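PDB 3AAM: endonuclease IV from Thermus thermophilus, which cleaves phosphodiester bonds at apurinic or apyrimidinic sites in DNA during base excision repair and also has 3'-5' exonuclease activity. Local coordinates for residues A[219-224]-A[247-252]; A[205-210]-A[225-230]; A[2-7]-A[258-263]; A[28-33]-A[63-68]. All coordinates share one frame; numbering follows the deposited sequence.

Interaction 1. Residues A[219-224]-A[247-252]; sequences HAHLLQ and LETPRG. With MN (manganese (II) ion), chain B.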
loop_
_atom_site.group_PDB
_atom_site.type_symbol
_atom_site.label_atom_id
_atom_site.label_comp_id
_atom_site.label_asym_id
_atom_site.label_seq_id
_atom_site.Cartn_x
_atom_site.Cartn_y
_atom_site.Cartn_z
ATOM N N HIS A 219 11.772 -6.038 -2.094
ATOM C CA HIS A 219 11.868 -5.019 -1.050
ATOM C C HIS A 219 13.058 -5.232 -0.122
ATOM O O HIS A 219 13.488 -6.361 0.106
ATOM C CB HIS A 219 10.609 -4.996 -0.180
ATOM C CG HIS A 219 9.326 -4.889 -0.942
ATOM N ND1 HIS A 219 8.096 -4.955 -0.323
ATOM C CD2 HIS A 219 9.072 -4.747 -2.264
ATOM C CE1 HIS A 219 7.141 -4.861 -1.230
ATOM N NE2 HIS A 219 7.707 -4.736 -2.417
ATOM N N ALA A 220 13.571 -4.128 0.410
ATOM C CA ALA A 220 14.679 -4.152 1.351
ATOM C C ALA A 220 14.370 -3.162 2.470
ATOM O O ALA A 220 13.670 -2.169 2.251
ATOM C CB ALA A 220 15.979 -3.760 0.657
ATOM N N HIS A 221 14.881 -3.448 3.665
ATOM C CA HIS A 221 14.684 -2.579 4.824
ATOM C C HIS A 221 15.295 -1.209 4.543
ATOM O O HIS A 221 16.092 -1.049 3.615
ATOM C CB HIS A 221 15.370 -3.167 6.062
ATOM C CG HIS A 221 14.841 -4.502 6.482
ATOM N ND1 HIS A 221 13.520 -4.710 6.815
ATOM C CD2 HIS A 221 15.461 -5.695 6.645
ATOM C CE1 HIS A 221 13.348 -5.972 7.166
ATOM N NE2 HIS A 221 14.512 -6.593 7.071
ATOM N N LEU A 222 14.926 -0.220 5.350
ATOM C CA LEU A 222 15.467 1.120 5.178
ATOM C C LEU A 222 16.989 1.077 5.303
ATOM O O LEU A 222 17.532 0.399 6.176
ATOM C CB LEU A 222 14.870 2.065 6.222
ATOM C CG LEU A 222 13.341 2.154 6.180
ATOM C CD1 LEU A 222 12.858 3.066 7.294
ATOM C CD2 LEU A 222 12.880 2.667 4.822
ATOM N N LEU A 223 17.660 1.796 4.407
ATOM C CA LEU A 223 19.122 1.871 4.352
ATOM C C LEU A 223 19.811 0.565 3.962
ATOM O O LEU A 223 21.038 0.508 3.918
ATOM C CB LEU A 223 19.696 2.366 5.687
ATOM C CG LEU A 223 19.323 3.790 6.118
ATOM C CD1 LEU A 223 20.149 4.185 7.343
ATOM C CD2 LEU A 223 19.581 4.763 4.980
ATOM N N GLN A 224 19.038 -0.476 3.662
ATOM C CA GLN A 224 19.629 -1.760 3.295
ATOM C C GLN A 224 19.513 -2.113 1.813
ATOM O O GLN A 224 19.910 -3.203 1.394
ATOM C CB GLN A 224 19.016 -2.880 4.138
ATOM C CG GLN A 224 19.386 -2.802 5.611
ATOM C CD GLN A 224 18.881 -3.990 6.400
ATOM O OE1 GLN A 224 18.620 -5.054 5.836
ATOM N NE2 GLN A 224 18.760 -3.826 7.713
ATOM N N LEU A 247 6.202 0.617 5.379
ATOM C CA LEU A 247 7.329 -0.196 4.936
ATOM C C LEU A 247 6.809 -1.630 4.898
ATOM O O LEU A 247 6.077 -2.046 5.799
ATOM C CB LEU A 247 8.495 -0.085 5.926
ATOM C CG LEU A 247 9.737 -0.913 5.587
ATOM C CD1 LEU A 247 10.345 -0.456 4.262
ATOM C CD2 LEU A 247 10.753 -0.767 6.711
ATOM N N GLU A 248 7.165 -2.368 3.850
ATOM C CA GLU A 248 6.715 -3.750 3.687
ATOM C C GLU A 248 7.920 -4.679 3.574
ATOM O O GLU A 248 8.310 -5.070 2.478
ATOM C CB GLU A 248 5.856 -3.873 2.426
ATOM C CG GLU A 248 4.701 -2.882 2.337
ATOM C CD GLU A 248 3.935 -3.018 1.036
ATOM O OE1 GLU A 248 4.582 -3.036 -0.034
ATOM O OE2 GLU A 248 2.692 -3.100 1.080
ATOM N N THR A 249 8.509 -5.023 4.713
ATOM C CA THR A 249 9.679 -5.891 4.732
ATOM C C THR A 249 9.556 -6.894 5.876
ATOM O O THR A 249 8.647 -6.798 6.690
ATOM C CB THR A 249 10.955 -5.058 4.906
ATOM O OG1 THR A 249 10.856 -4.295 6.115
ATOM C CG2 THR A 249 11.137 -4.119 3.727
ATOM N N PRO A 250 10.467 -7.878 5.943
ATOM C CA PRO A 250 10.417 -8.883 7.011
ATOM C C PRO A 250 10.272 -8.279 8.408
ATOM O O PRO A 250 10.918 -7.280 8.737
ATOM C CB PRO A 250 11.722 -9.641 6.818
ATOM C CG PRO A 250 11.872 -9.621 5.323
ATOM C CD PRO A 250 11.557 -8.176 4.997
ATOM N N ARG A 251 9.434 -8.912 9.224
ATOM C CA ARG A 251 9.149 -8.440 10.573
ATOM C C ARG A 251 9.871 -9.219 11.665
ATOM O O ARG A 251 10.180 -10.396 11.502
ATOM C CB ARG A 251 7.645 -8.521 10.821
ATOM C CG ARG A 251 6.797 -7.699 9.851
ATOM C CD ARG A 251 6.955 -6.214 10.133
ATOM N NE ARG A 251 6.927 -5.978 11.572
ATOM C CZ ARG A 251 5.902 -6.279 12.361
ATOM N NH1 ARG A 251 4.796 -6.811 11.855
ATOM N NH2 ARG A 251 6.004 -6.104 13.672
ATOM N N GLY A 252 10.119 -8.552 12.787
ATOM C CA GLY A 252 10.789 -9.196 13.902
ATOM C C GLY A 252 11.371 -8.156 14.834
ATOM O O GLY A 252 11.527 -7.000 14.441
HETATM MN MN MN B . 6.596 -5.245 -4.353
HETATM O O HOH W 1 6.771 -7.631 -3.593
#

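Interaction 2. Residues A[205-210]-A[225-230]; sequences LNDSVG and GKIGEG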
loop_
_atom_site.group_PDB
_atom_site.type_symbol
_atom_site.label_atom_id
_atom_site.label_comp_id
_atom_site.label_asym_id
_atom_site.label_seq_id
_atom_site.Cartn_x
_atom_site.Cartn_y
_atom_site.Cartn_z
ATOM N N LEU A 205 7.098 2.897 1.235
ATOM C CA LEU A 205 8.486 3.338 1.247
ATOM C C LEU A 205 9.477 2.188 1.360
ATOM O O LEU A 205 10.260 2.107 2.304
ATOM C CB LEU A 205 8.692 4.329 2.399
ATOM C CG LEU A 205 9.901 5.264 2.317
ATOM C CD1 LEU A 205 9.689 6.292 1.206
ATOM C CD2 LEU A 205 10.088 5.966 3.651
ATOM N N ASN A 206 9.427 1.302 0.377
ATOM C CA ASN A 206 10.303 0.141 0.324
ATOM C C ASN A 206 11.638 0.448 -0.343
ATOM O O ASN A 206 11.679 1.155 -1.348
ATOM C CB ASN A 206 9.623 -0.977 -0.474
ATOM C CG ASN A 206 8.362 -1.481 0.189
ATOM O OD1 ASN A 206 7.318 -1.626 -0.453
ATOM N ND2 ASN A 206 8.451 -1.759 1.475
ATOM N N ASP A 207 12.732 -0.064 0.214
ATOM C CA ASP A 207 14.007 0.134 -0.451
ATOM C C ASP A 207 14.025 -1.025 -1.446
ATOM O O ASP A 207 13.139 -1.883 -1.413
ATOM C CB ASP A 207 15.195 0.050 0.507
ATOM C CG ASP A 207 16.446 0.704 -0.071
ATOM O OD1 ASP A 207 16.609 0.686 -1.313
ATOM O OD2 ASP A 207 17.274 1.228 0.709
ATOM N N SER A 208 15.025 -1.066 -2.312
ATOM C CA SER A 208 15.085 -2.087 -3.349
ATOM C C SER A 208 16.372 -2.895 -3.420
ATOM O O SER A 208 17.465 -2.347 -3.315
ATOM C CB SER A 208 14.840 -1.403 -4.700
ATOM O OG SER A 208 15.055 -2.266 -5.801
ATOM N N VAL A 209 16.226 -4.205 -3.600
ATOM C CA VAL A 209 17.377 -5.087 -3.741
ATOM C C VAL A 209 17.826 -4.961 -5.195
ATOM O O VAL A 209 19.021 -4.968 -5.494
ATOM C CB VAL A 209 17.006 -6.562 -3.444
ATOM C CG1 VAL A 209 18.162 -7.484 -3.829
ATOM C CG2 VAL A 209 16.679 -6.730 -1.973
ATOM N N GLY A 210 16.853 -4.833 -6.093
ATOM C CA GLY A 210 17.152 -4.699 -7.507
ATOM C C GLY A 210 17.651 -3.317 -7.879
ATOM O O GLY A 210 17.378 -2.336 -7.185
ATOM N N GLY A 225 18.983 -1.183 1.026
ATOM C CA GLY A 225 18.826 -1.418 -0.398
ATOM C C GLY A 225 19.642 -0.477 -1.263
ATOM O O GLY A 225 20.551 0.196 -0.781
ATOM N N LYS A 226 19.299 -0.416 -2.545
ATOM C CA LYS A 226 20.015 0.427 -3.496
ATOM C C LYS A 226 19.556 1.880 -3.528
ATOM O O LYS A 226 20.221 2.726 -4.127
ATOM C CB LYS A 226 19.907 -0.173 -4.902
ATOM C CG LYS A 226 20.376 -1.619 -4.993
ATOM C CD LYS A 226 21.804 -1.775 -4.502
ATOM C CE LYS A 226 22.246 -3.235 -4.534
ATOM N NZ LYS A 226 23.572 -3.425 -3.875
ATOM N N ILE A 227 18.426 2.179 -2.898
ATOM C CA ILE A 227 17.939 3.551 -2.884
ATOM C C ILE A 227 18.570 4.305 -1.718
ATOM O O ILE A 227 18.906 5.483 -1.839
ATOM C CB ILE A 227 16.402 3.597 -2.777
ATOM C CG1 ILE A 227 15.795 2.803 -3.937
ATOM C CG2 ILE A 227 15.924 5.053 -2.823
ATOM C CD1 ILE A 227 14.285 2.639 -3.870
ATOM N N GLY A 228 18.731 3.616 -0.593
ATOM C CA GLY A 228 19.352 4.220 0.574
ATOM C C GLY A 228 18.723 5.508 1.072
ATOM O O GLY A 228 17.511 5.585 1.270
ATOM N N GLU A 229 19.554 6.528 1.277
ATOM C CA GLU A 229 19.068 7.807 1.773
ATOM C C GLU A 229 18.110 8.499 0.815
ATOM O O GLU A 229 17.503 9.513 1.160
ATOM C CB GLU A 229 20.249 8.722 2.113
ATOM C CG GLU A 229 21.112 8.199 3.257
ATOM C CD GLU A 229 20.398 8.204 4.601
ATOM O OE1 GLU A 229 19.164 8.382 4.635
ATOM O OE2 GLU A 229 21.078 8.018 5.633
ATOM N N GLY A 230 17.970 7.953 -0.390
ATOM C CA GLY A 230 17.041 8.537 -1.338
ATOM C C GLY A 230 15.644 8.489 -0.740
ATOM O O GLY A 230 14.821 9.375 -0.976
HETATM O O HOH W 2 16.670 3.220 2.387
#

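Interaction 3. Residues A[2-7]-A[258-263]; sequences PRYGFH and WNLRVF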
loop_
_atom_site.group_PDB
_atom_site.type_symbol
_atom_site.label_atom_id
_atom_site.label_comp_id
_atom_site.label_asym_id
_atom_site.label_seq_id
_atom_site.Cartn_x
_atom_site.Cartn_y
_atom_site.Cartn_z
ATOM N N PRO A 2 5.162 13.412 8.839
ATOM C CA PRO A 2 4.583 12.245 8.140
ATOM C C PRO A 2 4.438 11.035 9.057
ATOM O O PRO A 2 5.291 10.776 9.907
ATOM C CB PRO A 2 5.512 11.930 6.977
ATOM C CG PRO A 2 6.851 12.435 7.522
ATOM C CD PRO A 2 6.482 13.731 8.267
ATOM N N ARG A 3 3.351 10.295 8.874
ATOM C CA ARG A 3 3.086 9.105 9.676
ATOM C C ARG A 3 3.819 7.910 9.078
ATOM O O ARG A 3 4.048 7.851 7.865
ATOM C CB ARG A 3 1.578 8.851 9.746
ATOM C CG ARG A 3 0.844 9.888 10.598
ATOM C CD ARG A 3 -0.665 9.735 10.534
ATOM N NE ARG A 3 -1.335 10.629 11.475
ATOM C CZ ARG A 3 -1.452 10.398 12.781
ATOM N NH1 ARG A 3 -0.950 9.291 13.315
ATOM N NH2 ARG A 3 -2.063 11.286 13.558
ATOM N N TYR A 4 4.189 6.956 9.931
ATOM C CA TYR A 4 4.933 5.791 9.474
ATOM C C TYR A 4 4.508 4.511 10.179
ATOM O O TYR A 4 4.068 4.526 11.330
ATOM C CB TYR A 4 6.431 6.028 9.702
ATOM C CG TYR A 4 6.781 6.194 11.163
ATOM C CD1 TYR A 4 7.157 5.097 11.938
ATOM C CD2 TYR A 4 6.662 7.434 11.789
ATOM C CE1 TYR A 4 7.400 5.231 13.304
ATOM C CE2 TYR A 4 6.903 7.580 13.154
ATOM C CZ TYR A 4 7.270 6.472 13.905
ATOM O OH TYR A 4 7.491 6.610 15.259
ATOM N N GLY A 5 4.661 3.392 9.483
ATOM C CA GLY A 5 4.289 2.122 10.072
ATOM C C GLY A 5 4.740 0.931 9.258
ATOM O O GLY A 5 5.418 1.070 8.235
ATOM N N PHE A 6 4.346 -0.247 9.728
ATOM C CA PHE A 6 4.688 -1.513 9.087
ATOM C C PHE A 6 3.414 -2.257 8.741
ATOM O O PHE A 6 2.305 -1.817 9.050
ATOM C CB PHE A 6 5.453 -2.438 10.040
ATOM C CG PHE A 6 6.706 -1.859 10.614
ATOM C CD1 PHE A 6 7.631 -1.208 9.807
ATOM C CD2 PHE A 6 6.996 -2.032 11.967
ATOM C CE1 PHE A 6 8.831 -0.743 10.335
ATOM C CE2 PHE A 6 8.192 -1.573 12.505
ATOM C CZ PHE A 6 9.112 -0.929 11.693
ATOM N N HIS A 7 3.598 -3.408 8.106
ATOM C CA HIS A 7 2.486 -4.281 7.800
ATOM C C HIS A 7 2.465 -5.228 8.993
ATOM O O HIS A 7 3.459 -5.911 9.273
ATOM C CB HIS A 7 2.725 -5.063 6.512
ATOM C CG HIS A 7 1.529 -5.843 6.075
ATOM N ND1 HIS A 7 1.067 -6.943 6.766
ATOM C CD2 HIS A 7 0.659 -5.645 5.056
ATOM C CE1 HIS A 7 -0.034 -7.389 6.190
ATOM N NE2 HIS A 7 -0.304 -6.620 5.150
ATOM N N TRP A 258 15.537 -1.804 13.860
ATOM C CA TRP A 258 16.348 -1.142 12.838
ATOM C C TRP A 258 15.511 -0.123 12.069
ATOM O O TRP A 258 15.858 1.057 11.984
ATOM C CB TRP A 258 16.918 -2.192 11.869
ATOM C CG TRP A 258 17.658 -1.630 10.672
ATOM C CD1 TRP A 258 17.117 -0.958 9.609
ATOM C CD2 TRP A 258 19.069 -1.705 10.418
ATOM N NE1 TRP A 258 18.100 -0.611 8.714
ATOM C CE2 TRP A 258 19.307 -1.054 9.186
ATOM C CE3 TRP A 258 20.155 -2.256 11.114
ATOM C CZ2 TRP A 258 20.587 -0.937 8.634
ATOM C CZ3 TRP A 258 21.428 -2.138 10.563
ATOM C CH2 TRP A 258 21.631 -1.484 9.334
ATOM N N ASN A 259 14.401 -0.583 11.510
ATOM C CA ASN A 259 13.545 0.297 10.736
ATOM C C ASN A 259 12.963 1.454 11.533
ATOM O O ASN A 259 12.883 2.569 11.027
ATOM C CB ASN A 259 12.440 -0.527 10.078
ATOM C CG ASN A 259 12.981 -1.451 9.003
ATOM O OD1 ASN A 259 12.628 -2.631 8.937
ATOM N ND2 ASN A 259 13.844 -0.914 8.146
ATOM N N LEU A 260 12.546 1.206 12.771
ATOM C CA LEU A 260 11.989 2.280 13.584
ATOM C C LEU A 260 13.053 3.323 13.918
ATOM O O LEU A 260 12.774 4.522 13.941
ATOM C CB LEU A 260 11.369 1.719 14.868
ATOM C CG LEU A 260 10.077 0.925 14.650
ATOM C CD1 LEU A 260 9.623 0.301 15.956
ATOM C CD2 LEU A 260 9.000 1.848 14.090
ATOM N N ARG A 261 14.277 2.873 14.169
ATOM C CA ARG A 261 15.351 3.805 14.478
ATOM C C ARG A 261 15.639 4.698 13.270
ATOM O O ARG A 261 15.913 5.885 13.426
ATOM C CB ARG A 261 16.600 3.037 14.929
ATOM C CG ARG A 261 16.528 2.618 16.405
ATOM C CD ARG A 261 17.458 1.457 16.717
ATOM N NE ARG A 261 18.840 1.746 16.346
ATOM C CZ ARG A 261 19.708 2.407 17.105
ATOM N NH1 ARG A 261 19.352 2.859 18.299
ATOM N NH2 ARG A 261 20.939 2.618 16.663
ATOM N N VAL A 262 15.552 4.142 12.066
ATOM C CA VAL A 262 15.790 4.948 10.871
ATOM C C VAL A 262 14.618 5.918 10.631
ATOM O O VAL A 262 14.833 7.100 10.373
ATOM C CB VAL A 262 16.019 4.051 9.638
ATOM C CG1 VAL A 262 16.220 4.916 8.395
ATOM C CG2 VAL A 262 17.252 3.176 9.867
ATOM N N PHE A 263 13.384 5.427 10.730
ATOM C CA PHE A 263 12.208 6.277 10.537
ATOM C C PHE A 263 12.253 7.456 11.496
ATOM O O PHE A 263 12.044 8.598 11.109
ATOM C CB PHE A 263 10.907 5.509 10.822
ATOM C CG PHE A 263 10.252 4.918 9.606
ATOM C CD1 PHE A 263 9.969 5.702 8.492
ATOM C CD2 PHE A 263 9.861 3.581 9.602
ATOM C CE1 PHE A 263 9.298 5.156 7.390
ATOM C CE2 PHE A 263 9.192 3.024 8.508
ATOM C CZ PHE A 263 8.909 3.811 7.405
#

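Interaction 4. Residues A[28-33]-A[63-68]; sequences LTAFQI and GLPAVI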
loop_
_atom_site.group_PDB
_atom_site.type_symbol
_atom_site.label_atom_id
_atom_site.label_comp_id
_atom_site.label_asym_id
_atom_site.label_seq_id
_atom_site.Cartn_x
_atom_site.Cartn_y
_atom_site.Cartn_z
ATOM N N LEU A 28 4.003 3.026 16.458
ATOM C CA LEU A 28 3.795 3.397 15.056
ATOM C C LEU A 28 2.744 4.497 14.974
ATOM O O LEU A 28 1.946 4.669 15.894
ATOM C CB LEU A 28 3.288 2.200 14.246
ATOM C CG LEU A 28 4.066 0.890 14.299
ATOM C CD1 LEU A 28 3.422 -0.108 13.353
ATOM C CD2 LEU A 28 5.514 1.128 13.908
ATOM N N THR A 29 2.741 5.248 13.874
ATOM C CA THR A 29 1.737 6.292 13.713
ATOM C C THR A 29 0.830 6.005 12.520
ATOM O O THR A 29 0.060 6.858 12.076
ATOM C CB THR A 29 2.373 7.699 13.603
ATOM O OG1 THR A 29 3.402 7.706 12.610
ATOM C CG2 THR A 29 2.976 8.101 14.950
ATOM N N ALA A 30 0.919 4.772 12.034
ATOM C CA ALA A 30 0.111 4.278 10.926
ATOM C C ALA A 30 0.412 2.794 10.802
ATOM O O ALA A 30 1.451 2.333 11.272
ATOM C CB ALA A 30 0.479 4.998 9.632
ATOM N N PHE A 31 -0.497 2.037 10.194
ATOM C CA PHE A 31 -0.253 0.612 10.007
ATOM C C PHE A 31 -1.056 0.023 8.857
ATOM O O PHE A 31 -2.001 0.634 8.355
ATOM C CB PHE A 31 -0.498 -0.175 11.312
ATOM C CG PHE A 31 -1.942 -0.289 11.711
ATOM C CD1 PHE A 31 -2.714 -1.374 11.297
ATOM C CD2 PHE A 31 -2.530 0.677 12.517
ATOM C CE1 PHE A 31 -4.055 -1.491 11.686
ATOM C CE2 PHE A 31 -3.863 0.568 12.907
ATOM C CZ PHE A 31 -4.626 -0.515 12.492
ATOM N N GLN A 32 -0.648 -1.166 8.437
ATOM C CA GLN A 32 -1.282 -1.865 7.331
ATOM C C GLN A 32 -1.491 -3.324 7.707
ATOM O O GLN A 32 -0.687 -3.901 8.427
ATOM C CB GLN A 32 -0.381 -1.755 6.097
ATOM C CG GLN A 32 -0.853 -2.519 4.876
ATOM C CD GLN A 32 0.018 -2.247 3.667
ATOM O OE1 GLN A 32 -0.096 -1.200 3.031
ATOM N NE2 GLN A 32 0.910 -3.182 3.359
ATOM N N ILE A 33 -2.577 -3.904 7.209
ATOM C CA ILE A 33 -2.909 -5.300 7.462
ATOM C C ILE A 33 -3.573 -5.892 6.227
ATOM O O ILE A 33 -3.899 -5.173 5.281
ATOM C CB ILE A 33 -3.929 -5.443 8.609
ATOM C CG1 ILE A 33 -5.180 -4.615 8.291
ATOM C CG2 ILE A 33 -3.318 -4.998 9.934
ATOM C CD1 ILE A 33 -6.354 -4.879 9.231
ATOM N N GLY A 63 -6.275 6.781 16.845
ATOM C CA GLY A 63 -6.970 6.643 15.577
ATOM C C GLY A 63 -5.983 6.660 14.422
ATOM O O GLY A 63 -6.168 7.370 13.429
ATOM N N LEU A 64 -4.922 5.875 14.560
ATOM C CA LEU A 64 -3.882 5.791 13.540
ATOM C C LEU A 64 -4.425 5.372 12.185
ATOM O O LEU A 64 -5.224 4.441 12.087
ATOM C CB LEU A 64 -2.810 4.786 13.955
ATOM C CG LEU A 64 -1.790 5.144 15.032
ATOM C CD1 LEU A 64 -2.474 5.603 16.306
ATOM C CD2 LEU A 64 -0.933 3.916 15.284
ATOM N N PRO A 65 -3.986 6.057 11.119
ATOM C CA PRO A 65 -4.439 5.729 9.767
ATOM C C PRO A 65 -4.124 4.269 9.496
ATOM O O PRO A 65 -3.039 3.776 9.839
ATOM C CB PRO A 65 -3.613 6.663 8.892
ATOM C CG PRO A 65 -3.410 7.851 9.769
ATOM C CD PRO A 65 -3.088 7.224 11.101
ATOM N N ALA A 66 -5.072 3.577 8.879
ATOM C CA ALA A 66 -4.893 2.170 8.576
ATOM C C ALA A 66 -5.091 1.904 7.095
ATOM O O ALA A 66 -5.827 2.618 6.411
ATOM C CB ALA A 66 -5.869 1.339 9.388
ATOM N N VAL A 67 -4.421 0.870 6.606
ATOM C CA VAL A 67 -4.515 0.488 5.211
ATOM C C VAL A 67 -4.678 -1.019 5.124
ATOM O O VAL A 67 -4.018 -1.757 5.853
ATOM C CB VAL A 67 -3.222 0.844 4.430
ATOM C CG1 VAL A 67 -3.377 0.464 2.972
ATOM C CG2 VAL A 67 -2.903 2.320 4.574
ATOM N N ILE A 68 -5.566 -1.473 4.249
ATOM C CA ILE A 68 -5.744 -2.900 4.040
ATOM C C ILE A 68 -5.119 -3.210 2.684
ATOM O O ILE A 68 -5.436 -2.563 1.684
ATOM C CB ILE A 68 -7.238 -3.311 4.050
ATOM C CG1 ILE A 68 -7.707 -3.451 5.502
ATOM C CG2 ILE A 68 -7.437 -4.614 3.279
ATOM C CD1 ILE A 68 -9.175 -3.796 5.668
#

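Interaction 1. Residues A[219-224]-A[247-252]
The metal site of endonuclease IV begins this contact: H219 binds the manganese ion through NE2 at 2.3 Å and turns the other nitrogen of its ring to the backbone of E248. ND1 of H219 donates to O of E248 over 2.8 Å with an N-H...O angle of 159°. The acceptor lies only 4° out of the imidazole plane, and ND1 in turn lies in the carbonyl plane of E248. Gripped at both nitrogens, the ring has its rotation fixed, and E248 acts as a second-shell residue that orients a metal ligand. H172 and D217 bind the same ion. The E248 side chain passes beside the ring, with OE1 3.4 Å from CE1 of H219, while its OE2 accepts from Q32.

Farther along, H221 meets T249: ND1 of H221 and OG1 of T249 are hydrogen-bonded at 2.8 Å, and either atom could be the donor. OG1 of T249 stands between its backbone N and carbonyl carbon (chi1 58°), which turns it to the ring and leaves CG2 against O of A220, 3.5 Å away. O of P250 lies near the plane of the H221 ring, at its edge, 3.2 Å from CE1. A leucine in place of H221 would probably leave OG1 of T249 without this partner and the 249-250 backbone less firmly held. L222 closes the apolar end, its CG touching CD2 of L247.

Around the contact, strand 202-208 supplies N206 beside H219 and E248, and helix 253-267 packs E255 and N259 against H221. NE1 of W258 in that helix is hydrogen-bonded to O of L222.

Interaction 2. Residues A[205-210]-A[225-230]
D207 points its carboxylate into the loop 225-228, whose backbone N-H groups curl around the two oxygens. CG stands anti to the backbone N (chi1 -161°), which carries the group across to the loop. OD1 accepts from N of I227 at 2.8 Å through its syn lone pair, with an N-H...O angle of 158°, and from N of S208 on the anti side, slightly out of the carboxylate plane. OD2 takes N of G228 at 3.1 Å on its syn side, clearly out of that plane, together with a weak bond from N of G225. Water 2 adds a further donor to OD2 and also donates to O of G228.

I227 aims its side chain at the same aspartate, CB lying 3.3 Å from OD1 of D207, and its CD1 reaches toward CB of S208. Beside them the backbone of S208 holds K226: N of K226 donates to O of S208 over 2.8 Å, at 163° and in the carbonyl plane. The aliphatic part of K226 runs past the backbone of V209 and G210, CG 3.6 Å from O of V209, before its ammonium end leads away. G225 fits closely here, since a CB on it would collide with OD1 of D207.

The buried carboxylate is thus satisfied mainly by main-chain donors. Several N-H dipoles directed at one aspartate would probably stabilise its negative charge, and they tie the end of strand 202-208 to the approach to helix 230-235.

Interaction 3. Residues A[2-7]-A[258-263]
Y4 and F263 interlock as bump and hollow: CB of Y4 sits almost directly over the centre of the F263 ring, 3.8 Å from its centroid, a CH-pi contact. The two rings themselves are slid apart, with centroids 5.2 Å apart and planes at 29°, because the side chains run past each other in opposite directions. In return, CB of F263 lies over one face of the tyrosine ring. L260 fills the notch between Y4 and F6. Its CD2 meets the edge of the tyrosine ring at CE1, 3.8 Å away, while its CG presses on CZ of F6 at 3.6 Å.

F6 CG lies anti to its carbonyl carbon and beside the backbone N (chi1 -57°), a turn that brings the ring toward the helix, where CE1 comes to 3.6 Å from CB of N259 and also nears the edge of the F263 ring. Exchanging F263 for an alanine would probably open a gap beneath CB of Y4 and remove a neighbour that confines the F6 ring. OH of Y4 is hydrogen-bonded to NE of R264, one residue farther along the helix.

Strand 3-6 and helix 258-263 run antiparallel (172°) with axes 9.9 Å apart. This first strand packed beneath the last helix is the layering of a TIM barrel, here joining the two ends of the chain.

Interaction 4. Residues A[28-33]-A[63-68]
Three backbone hydrogen bonds join the two segments, whose strand parts, 31-33 and 66-68, run parallel: N of F31 donates to O of P65 at 3.1 Å, N of V67 to O of F31 at 3.0 Å, and N of I33 to O of V67 at 2.9 Å. The donors alternate between the strands, and the pairs F31 with A66, Q32 with V67 and I33 with I68 set the register. The short axes lie 4.7 Å apart and cross at -24°. CA-H...O contacts fill in between these bonds, among them CA of Q32 to O of V67.

A CH-pi contact comes next. CB of A66 stands over one face of the F31 ring, 4.1 Å from the centroid and offset toward the rim. F31 takes chi1 of 71°, which places CG between the backbone N and carbonyl carbon and lays the ring across its alanine neighbour.

An apolar pair continues on that face, where CG1 of I33 meets CG1 of I68 at 3.9 Å. At the entry to the strands, two side chains lie against the 28-30 backbone instead: L64 leans over it, and CD of P65 rests 3.3 Å from O of T29.

On the other face lie Q32 and V67. OE1 of Q32 is 3.7 Å from CG1 of V67, while its NE2 donates to E248. F31 and I33 instead face outward onto helix 15-26, and F54 and R58 of helix 48-60 also touch F31. Parallel strands linked through helix 48-60 form a beta-alpha-beta crossover, the repeating unit of the TIM barrel.

Overall arrangement
All four contacts reach the curled sheet at the core of the TIM barrel. Along the chain, interaction 3 joins the first strand to the last helix, and the other three fall between its segments. Interaction 4 closes early in the sequence; interactions 1 and 2 follow, their segments alternating. These two have centres about 9 Å apart and share a backbone bond from A220 to D207. Interaction 3 lies about 10 Å from interaction 1 and 12 Å from interaction 4, centre to centre, with strand 3-6 bonding to L247 and T29. Interactions 2 and 4 are about 22 Å apart and do not touch. The E248-Q32 bond nevertheless connects the metal-binding side of the barrel to strand 31-34.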